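Local coordinates for T9SS C-terminal target domain-containing protein (Bacteroides cellulosilyticus, PDB 5JVK) that probably hydrolyses O-glycosidic bonds as a family 39 glycoside hydrolase from a gut symbiont, at residues D386-E389 and H390-L394. Numbering follows the deposited sequence.
Sequences DNIE and HNFGL
N387 lays its side-chain amide over one face of the H390 imidazole, at the start of a short 3-10 turn in the loop that follows strand 373-375, the eighth strand of the (β/α)8 barrel. The nitrogen ND2 of N387 sits above the middle of the H390 ring, 3.1 Å from its plane, with amide and ring planes 41° apart. It is also near NE2 of H390, but the angle is too poor for a hydrogen bond, so this is an amide-over-ring contact. The N387 side chain gets there by leaving its backbone N in the anti direction (chi1 -179°), which also leaves OD1 of N387 to accept a weak hydrogen bond (3.3 Å) from N of E389, closing an Asx turn. With alanine in place of H390, the ring facing ND2 of N387 is gone, and the amide is likely to be left with just the weak bond of its OD1 to E389 among the contacts described here.

Alongside this pair two backbone bonds close the 3-10 turn: N of H390 reaches O of N387 at 3.2 Å, and N of N391 reaches O of I388 at 3.1 Å. O of N387 also has a weak bond from T346.

Further along, the F392 ring comes back toward the turn. Its CD2 lies 3.2 Å from O of I388, while CA of E389 meets the ring at its edge. The E389 side chain, bent at chi2, runs beside the ring in the same direction, and a glycerol, probably from the crystallisation liquor, lies about 5 Å from the E389 side chain. Y376 packs edge-to-face with F392, and the indole N-H of W375 bonds its carbonyl. One water spans the turn, 2.9 Å from O of E389, to which it probably donates, and accepting from N of F392, also at 2.9 Å.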
loop_
_atom_site.group_PDB
_atom_site.type_symbol
_atom_site.label_atom_id
_atom_site.label_comp_id
_atom_site.label_asym_id
_atom_site.label_seq_id
_atom_site.Cartn_x
_atom_site.Cartn_y
_atom_site.Cartn_z
ATOM N N ASP A 386 -8.487 5.433 19.372
ATOM C CA ASP A 386 -7.448 4.736 20.157
ATOM C C ASP A 386 -7.318 3.225 19.881
ATOM O O ASP A 386 -6.601 2.530 20.603
ATOM C CB ASP A 386 -7.622 5.017 21.665
ATOM C CG ASP A 386 -8.827 4.317 22.276
ATOM O OD1 ASP A 386 -9.868 4.187 21.596
ATOM O OD2 ASP A 386 -8.733 3.915 23.454
ATOM N N ASN A 387 -8.007 2.726 18.850
ATOM C CA ASN A 387 -7.848 1.350 18.361
ATOM C C ASN A 387 -6.954 1.393 17.118
ATOM O O ASN A 387 -7.353 1.952 16.094
ATOM C CB ASN A 387 -9.228 0.760 18.022
ATOM C CG ASN A 387 -9.167 -0.684 17.533
ATOM O OD1 ASN A 387 -8.101 -1.297 17.446
ATOM N ND2 ASN A 387 -10.329 -1.234 17.209
ATOM N N ILE A 388 -5.757 0.803 17.206
ATOM C CA ILE A 388 -4.770 0.886 16.110
ATOM C C ILE A 388 -5.264 0.271 14.796
ATOM O O ILE A 388 -4.955 0.780 13.722
ATOM C CB ILE A 388 -3.377 0.285 16.473
ATOM C CG1 ILE A 388 -3.428 -1.231 16.729
ATOM C CG2 ILE A 388 -2.766 1.000 17.673
ATOM C CD1 ILE A 388 -2.052 -1.863 16.810
ATOM N N GLU A 389 -6.048 -0.801 14.899
ATOM C CA GLU A 389 -6.541 -1.533 13.731
ATOM C C GLU A 389 -7.580 -0.746 12.920
ATOM O O GLU A 389 -7.808 -1.058 11.757
ATOM C CB GLU A 389 -7.121 -2.894 14.153
ATOM C CG GLU A 389 -6.129 -3.850 14.821
ATOM C CD GLU A 389 -5.015 -4.351 13.903
ATOM O OE1 GLU A 389 -5.144 -4.285 12.663
ATOM O OE2 GLU A 389 -3.991 -4.829 14.432
ATOM N N HIS A 390 -8.193 0.268 13.535
ATOM C CA HIS A 390 -9.138 1.170 12.859
ATOM C C HIS A 390 -8.481 2.404 12.227
ATOM O O HIS A 390 -9.197 3.279 11.730
ATOM C CB HIS A 390 -10.203 1.649 13.861
ATOM C CG HIS A 390 -11.138 0.574 14.317
ATOM N ND1 HIS A 390 -12.235 0.837 15.109
ATOM C CD2 HIS A 390 -11.159 -0.759 14.078
ATOM C CE1 HIS A 390 -12.881 -0.289 15.353
ATOM N NE2 HIS A 390 -12.251 -1.272 14.736
ATOM N N ASN A 391 -7.148 2.492 12.246
ATOM C CA ASN A 391 -6.445 3.707 11.809
ATOM C C ASN A 391 -5.257 3.483 10.852
ATOM O O ASN A 391 -4.461 4.399 10.640
ATOM C CB ASN A 391 -6.008 4.492 13.052
ATOM C CG ASN A 391 -7.186 5.044 13.828
ATOM O OD1 ASN A 391 -7.537 4.540 14.892
ATOM N ND2 ASN A 391 -7.817 6.071 13.285
ATOM N N PHE A 392 -5.169 2.300 10.237
ATOM C CA PHE A 392 -4.120 2.004 9.240
ATOM C C PHE A 392 -4.436 2.525 7.830
ATOM O O PHE A 392 -3.589 2.422 6.937
ATOM C CB PHE A 392 -3.858 0.491 9.155
ATOM C CG PHE A 392 -2.943 -0.035 10.218
ATOM C CD1 PHE A 392 -1.559 0.069 10.074
ATOM C CD2 PHE A 392 -3.454 -0.659 11.354
ATOM C CE1 PHE A 392 -0.706 -0.428 11.052
ATOM C CE2 PHE A 392 -2.605 -1.158 12.334
ATOM C CZ PHE A 392 -1.231 -1.043 12.184
ATOM N N GLY A 393 -5.631 3.080 7.625
ATOM C CA GLY A 393 -6.119 3.407 6.287
ATOM C C GLY A 393 -5.521 4.621 5.596
ATOM O O GLY A 393 -4.963 5.510 6.240
ATOM N N LEU A 394 -5.636 4.631 4.270
ATOM C CA LEU A 394 -5.411 5.822 3.445
ATOM C C LEU A 394 -6.686 6.666 3.365
ATOM O O LEU A 394 -6.619 7.891 3.259
ATOM C CB LEU A 394 -4.957 5.429 2.035
ATOM C CG LEU A 394 -3.787 4.448 1.922
ATOM C CD1 LEU A 394 -3.477 4.162 0.462
ATOM C CD2 LEU A 394 -2.546 4.958 2.636
HETATM O O HOH W 1 -7.262 0.524 9.343
#